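PDB 2NWH: carbohydrate kinase from Agrobacterium tumefaciens, which probably transfers phosphate from ATP to a sugar or related hydroxyl-bearing substrate, like other pfkB-type (ribokinase-like) carbohydrate kinases. Local coordinates for residues P162-V174 and D182-L196. Residues are numbered along the deposited sequence; the frame is centred on the assembly and turned at random.
Sequences PLAAIAISPAKAV and DIDILFMNEAEARAL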
loop_
_atom_site.group_PDB
_atom_site.type_symbol
_atom_site.label_atom_id
_atom_site.label_comp_id
_atom_site.label_asym_id
_atom_site.label_seq_id
_atom_site.Cartn_x
_atom_site.Cartn_y
_atom_site.Cartn_z
ATOM N N PRO A 162 -6.906 10.061 12.003
ATOM C CA PRO A 162 -5.561 9.554 11.746
ATOM C C PRO A 162 -5.343 9.351 10.250
ATOM O O PRO A 162 -6.268 8.846 9.545
ATOM C CB PRO A 162 -5.546 8.198 12.488
ATOM C CG PRO A 162 -6.534 8.423 13.632
ATOM C CD PRO A 162 -7.639 9.225 12.972
ATOM N N LEU A 163 -4.159 9.723 9.758
ATOM C CA LEU A 163 -3.838 9.501 8.334
ATOM C C LEU A 163 -2.543 8.707 8.161
ATOM O O LEU A 163 -1.493 9.121 8.665
ATOM C CB LEU A 163 -3.704 10.838 7.580
ATOM C CG LEU A 163 -3.269 10.894 6.098
ATOM C CD1 LEU A 163 -4.266 10.261 5.152
ATOM C CD2 LEU A 163 -3.029 12.365 5.673
ATOM N N ALA A 164 -2.645 7.593 7.453
ATOM C CA ALA A 164 -1.494 6.814 6.979
ATOM C C ALA A 164 -1.296 6.957 5.456
ATOM O O ALA A 164 -2.209 7.313 4.719
ATOM C CB ALA A 164 -1.685 5.311 7.346
ATOM N N ALA A 165 -0.097 6.653 5.003
ATOM C CA ALA A 165 0.295 6.855 3.621
ATOM C C ALA A 165 1.248 5.769 3.178
ATOM O O ALA A 165 2.113 5.322 3.941
ATOM C CB ALA A 165 0.962 8.213 3.479
ATOM N N ILE A 166 1.086 5.341 1.940
ATOM C CA ILE A 166 2.018 4.417 1.300
ATOM C C ILE A 166 2.744 5.175 0.193
ATOM O O ILE A 166 2.107 5.800 -0.673
ATOM C CB ILE A 166 1.244 3.209 0.714
ATOM C CG1 ILE A 166 0.698 2.313 1.827
ATOM C CG2 ILE A 166 2.109 2.318 -0.198
ATOM C CD1 ILE A 166 -0.396 1.379 1.238
ATOM N N ALA A 167 4.074 5.062 0.202
ATOM C CA ALA A 167 4.960 5.870 -0.626
ATOM C C ALA A 167 4.966 5.506 -2.118
ATOM O O ALA A 167 5.291 6.354 -2.948
ATOM C CB ALA A 167 6.384 5.812 -0.071
ATOM N N ILE A 168 4.667 4.238 -2.424
ATOM C CA ILE A 168 4.555 3.661 -3.768
ATOM C C ILE A 168 5.880 3.482 -4.518
ATOM O O ILE A 168 6.179 2.385 -4.955
ATOM C CB ILE A 168 3.478 4.368 -4.682
ATOM C CG1 ILE A 168 2.091 4.333 -4.017
ATOM C CG2 ILE A 168 3.352 3.665 -6.028
ATOM C CD1 ILE A 168 1.495 2.916 -3.907
ATOM N N SER A 169 6.653 4.561 -4.648
ATOM C CA SER A 169 7.943 4.550 -5.353
ATOM C C SER A 169 8.775 5.761 -4.912
ATOM O O SER A 169 8.210 6.730 -4.374
ATOM C CB SER A 169 7.713 4.562 -6.872
ATOM O OG SER A 169 7.206 5.814 -7.318
ATOM N N PRO A 170 10.122 5.725 -5.131
ATOM C CA PRO A 170 10.939 6.891 -4.756
ATOM C C PRO A 170 10.489 8.153 -5.503
ATOM O O PRO A 170 10.433 9.237 -4.911
ATOM C CB PRO A 170 12.366 6.499 -5.150
ATOM C CG PRO A 170 12.292 5.175 -5.810
ATOM C CD PRO A 170 10.914 4.639 -5.738
ATOM N N ALA A 171 10.138 7.994 -6.778
ATOM C CA ALA A 171 9.606 9.096 -7.583
ATOM C C ALA A 171 8.345 9.719 -6.976
ATOM O O ALA A 171 8.204 10.946 -6.957
ATOM C CB ALA A 171 9.350 8.639 -9.020
ATOM N N LYS A 172 7.437 8.880 -6.478
ATOM C CA LYS A 172 6.139 9.346 -6.003
ATOM C C LYS A 172 6.196 9.857 -4.573
ATOM O O LYS A 172 5.495 10.811 -4.238
ATOM C CB LYS A 172 5.079 8.252 -6.159
ATOM C CG LYS A 172 4.650 8.028 -7.618
ATOM C CD LYS A 172 3.419 7.139 -7.715
ATOM C CE LYS A 172 3.484 6.173 -8.902
ATOM N NZ LYS A 172 3.332 6.845 -10.223
ATOM N N ALA A 173 7.041 9.240 -3.740
ATOM C CA ALA A 173 7.182 9.605 -2.324
ATOM C C ALA A 173 7.292 11.115 -2.060
ATOM O O ALA A 173 6.674 11.626 -1.119
ATOM C CB ALA A 173 8.377 8.874 -1.701
ATOM N N VAL A 174 8.081 11.807 -2.893
ATOM C CA VAL A 174 8.329 13.252 -2.735
ATOM C C VAL A 174 7.024 14.079 -2.691
ATOM O O VAL A 174 6.956 15.136 -2.056
ATOM C CB VAL A 174 9.264 13.797 -3.843
ATOM C CG1 VAL A 174 10.612 13.097 -3.810
ATOM C CG2 VAL A 174 8.613 13.662 -5.223
ATOM N N ASP A 182 0.937 16.093 8.592
ATOM C CA ASP A 182 -0.425 15.589 8.806
ATOM C C ASP A 182 -0.551 14.046 8.706
ATOM O O ASP A 182 -1.650 13.492 8.898
ATOM C CB ASP A 182 -1.388 16.260 7.836
ATOM C CG ASP A 182 -1.627 17.737 8.177
ATOM O OD1 ASP A 182 -1.885 18.011 9.371
ATOM O OD2 ASP A 182 -1.598 18.599 7.264
ATOM N N ILE A 183 0.564 13.377 8.410
ATOM C CA ILE A 183 0.611 11.903 8.267
ATOM C C ILE A 183 1.099 11.224 9.570
ATOM O O ILE A 183 2.238 11.417 10.014
ATOM C CB ILE A 183 1.470 11.474 7.046
ATOM C CG1 ILE A 183 0.745 11.829 5.749
ATOM C CG2 ILE A 183 1.784 9.939 7.072
ATOM C CD1 ILE A 183 1.601 11.808 4.501
ATOM N N ASP A 184 0.215 10.450 10.185
ATOM C CA ASP A 184 0.538 9.724 11.386
ATOM C C ASP A 184 1.513 8.584 11.145
ATOM O O ASP A 184 2.368 8.345 11.974
ATOM C CB ASP A 184 -0.744 9.212 12.042
ATOM C CG ASP A 184 -1.468 10.300 12.809
ATOM O OD1 ASP A 184 -0.994 11.460 12.804
ATOM O OD2 ASP A 184 -2.494 9.976 13.452
ATOM N N ILE A 185 1.354 7.865 10.028
ATOM C CA ILE A 185 2.246 6.728 9.675
ATOM C C ILE A 185 2.497 6.674 8.164
ATOM O O ILE A 185 1.549 6.531 7.372
ATOM C CB ILE A 185 1.671 5.349 10.079
ATOM C CG1 ILE A 185 1.216 5.342 11.548
ATOM C CG2 ILE A 185 2.746 4.234 9.819
ATOM C CD1 ILE A 185 0.239 4.251 11.938
ATOM N N LEU A 186 3.754 6.784 7.763
ATOM C CA LEU A 186 4.128 6.649 6.355
ATOM C C LEU A 186 4.908 5.360 6.139
ATOM O O LEU A 186 5.925 5.100 6.822
ATOM C CB LEU A 186 4.986 7.824 5.896
ATOM C CG LEU A 186 4.931 8.245 4.417
ATOM C CD1 LEU A 186 5.961 9.319 4.210
ATOM C CD2 LEU A 186 5.156 7.154 3.380
ATOM N N PHE A 187 4.435 4.552 5.197
ATOM C CA PHE A 187 5.082 3.259 4.908
ATOM C C PHE A 187 5.991 3.347 3.700
ATOM O O PHE A 187 5.566 3.747 2.613
ATOM C CB PHE A 187 4.060 2.146 4.714
ATOM C CG PHE A 187 3.209 1.891 5.927
ATOM C CD1 PHE A 187 3.714 1.158 7.001
ATOM C CD2 PHE A 187 1.931 2.407 6.012
ATOM C CE1 PHE A 187 2.944 0.933 8.126
ATOM C CE2 PHE A 187 1.141 2.169 7.128
ATOM C CZ PHE A 187 1.668 1.451 8.199
ATOM N N MET A 188 7.243 2.947 3.887
ATOM C CA MET A 188 8.197 3.040 2.812
ATOM C C MET A 188 9.341 2.045 2.950
ATOM O O MET A 188 9.558 1.447 4.016
ATOM C CB MET A 188 8.745 4.469 2.727
ATOM C CG MET A 188 9.471 4.924 3.991
ATOM S SD MET A 188 9.778 6.689 3.922
ATOM C CE MET A 188 9.218 7.220 5.509
ATOM N N ASN A 189 10.074 1.881 1.858
ATOM C CA ASN A 189 11.315 1.104 1.852
ATOM C C ASN A 189 12.515 2.075 1.889
ATOM O O ASN A 189 12.319 3.292 1.925
ATOM C CB ASN A 189 11.325 0.231 0.597
ATOM C CG ASN A 189 11.445 1.060 -0.701
ATOM O OD1 ASN A 189 11.284 0.533 -1.790
ATOM N ND2 ASN A 189 11.750 2.352 -0.573
ATOM N N GLU A 190 13.750 1.562 1.877
ATOM C CA GLU A 190 14.952 2.429 1.920
ATOM C C GLU A 190 15.029 3.577 0.896
ATOM O O GLU A 190 15.360 4.714 1.264
ATOM C CB GLU A 190 16.244 1.587 1.835
ATOM C CG GLU A 190 16.853 1.213 3.165
ATOM C CD GLU A 190 17.814 2.251 3.718
ATOM O OE1 GLU A 190 18.758 2.658 3.001
ATOM O OE2 GLU A 190 17.634 2.642 4.894
ATOM N N ALA A 191 14.757 3.261 -0.375
ATOM C CA ALA A 191 14.831 4.210 -1.505
ATOM C C ALA A 191 13.857 5.380 -1.402
ATOM O O ALA A 191 14.191 6.524 -1.758
ATOM C CB ALA A 191 14.589 3.474 -2.817
ATOM N N GLU A 192 12.641 5.077 -0.940
ATOM C CA GLU A 192 11.584 6.060 -0.814
ATOM C C GLU A 192 11.908 7.010 0.342
ATOM O O GLU A 192 11.634 8.209 0.266
ATOM C CB GLU A 192 10.213 5.357 -0.636
ATOM C CG GLU A 192 9.818 4.464 -1.824
ATOM C CD GLU A 192 8.818 3.343 -1.491
ATOM O OE1 GLU A 192 8.397 3.184 -0.311
ATOM O OE2 GLU A 192 8.456 2.596 -2.432
ATOM N N ALA A 193 12.534 6.479 1.388
ATOM C CA ALA A 193 12.953 7.287 2.519
ATOM C C ALA A 193 14.020 8.312 2.079
ATOM O O ALA A 193 13.865 9.515 2.322
ATOM C CB ALA A 193 13.450 6.398 3.654
ATOM N N ARG A 194 15.066 7.846 1.392
ATOM C CA ARG A 194 16.083 8.755 0.842
ATOM C C ARG A 194 15.464 9.832 -0.053
ATOM O O ARG A 194 15.767 11.017 0.095
ATOM C CB ARG A 194 17.158 7.987 0.077
ATOM C CG ARG A 194 18.389 7.694 0.897
ATOM C CD ARG A 194 19.349 6.785 0.152
ATOM N NE ARG A 194 18.659 5.655 -0.481
ATOM C CZ ARG A 194 19.073 4.387 -0.411
ATOM N NH1 ARG A 194 20.160 4.069 0.287
ATOM N NH2 ARG A 194 18.380 3.431 -1.021
ATOM N N ALA A 195 14.571 9.415 -0.951
ATOM C CA ALA A 195 13.928 10.330 -1.900
ATOM C C ALA A 195 13.101 11.437 -1.252
ATOM O O ALA A 195 13.196 12.585 -1.660
ATOM C CB ALA A 195 13.106 9.564 -2.919
ATOM N N LEU A 196 12.294 11.118 -0.248
ATOM C CA LEU A 196 11.460 12.164 0.340
ATOM C C LEU A 196 12.220 13.026 1.364
ATOM O O LEU A 196 11.890 14.205 1.583
ATOM C CB LEU A 196 10.151 11.587 0.881
ATOM C CG LEU A 196 10.031 11.021 2.287
ATOM C CD1 LEU A 196 9.393 12.085 3.152
ATOM C CD2 LEU A 196 9.142 9.791 2.265
#
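Ala165 is gripped by the strand beside it through both backbone polar atoms: its N donates to Ile185 O (2.9 Å) and its O accepts from Phe187 N (2.7 Å), the latter bond almost straight at 173°. Strands 163-166 and 185-189 run 12° from parallel and belong to a beta-alpha-beta unit in the large sheet of the ribokinase-like fold. A further bond, Ala167 N to Phe187 O, carries the pairing one residue past strand 163-166.

Packing is close on the face bearing Ala165 and Leu186, where Ile183 CD1 reaches Ala165 CB at 3.8 Å and Leu186 sends CD2 forward against Ala167 CB. The other face is wider-spaced: Ala164 CB and Ile166 CG1 approach the Phe187 ring obliquely, and helix 255-266 completes the packing there against Ala164, Ile185 and Phe187. Strand 137-141 bonds to the far edge of 163-166 and strand 219-223 lies beyond 185-189, so this pairing is internal to the sheet.

The helical ends lie nearer solvent and, since the hydrogen bonds between the segments are all on the strand side, meet by van der Waals contact: exposed Pro170 lays CB against Ala195 CB at 3.9 Å, and partly exposed Val174 rests CG1 on Ala195 O. Between these two regions lies buried Glu192. Its chain, extended beyond CG, passes CG within 3.6 Å of Pro170 N and brings the carboxylate back to the strand end. There OE1 lies 3.3 Å from Ala167 CB and accepts from Asn189 N, which approaches from 55° out of the carboxylate plane.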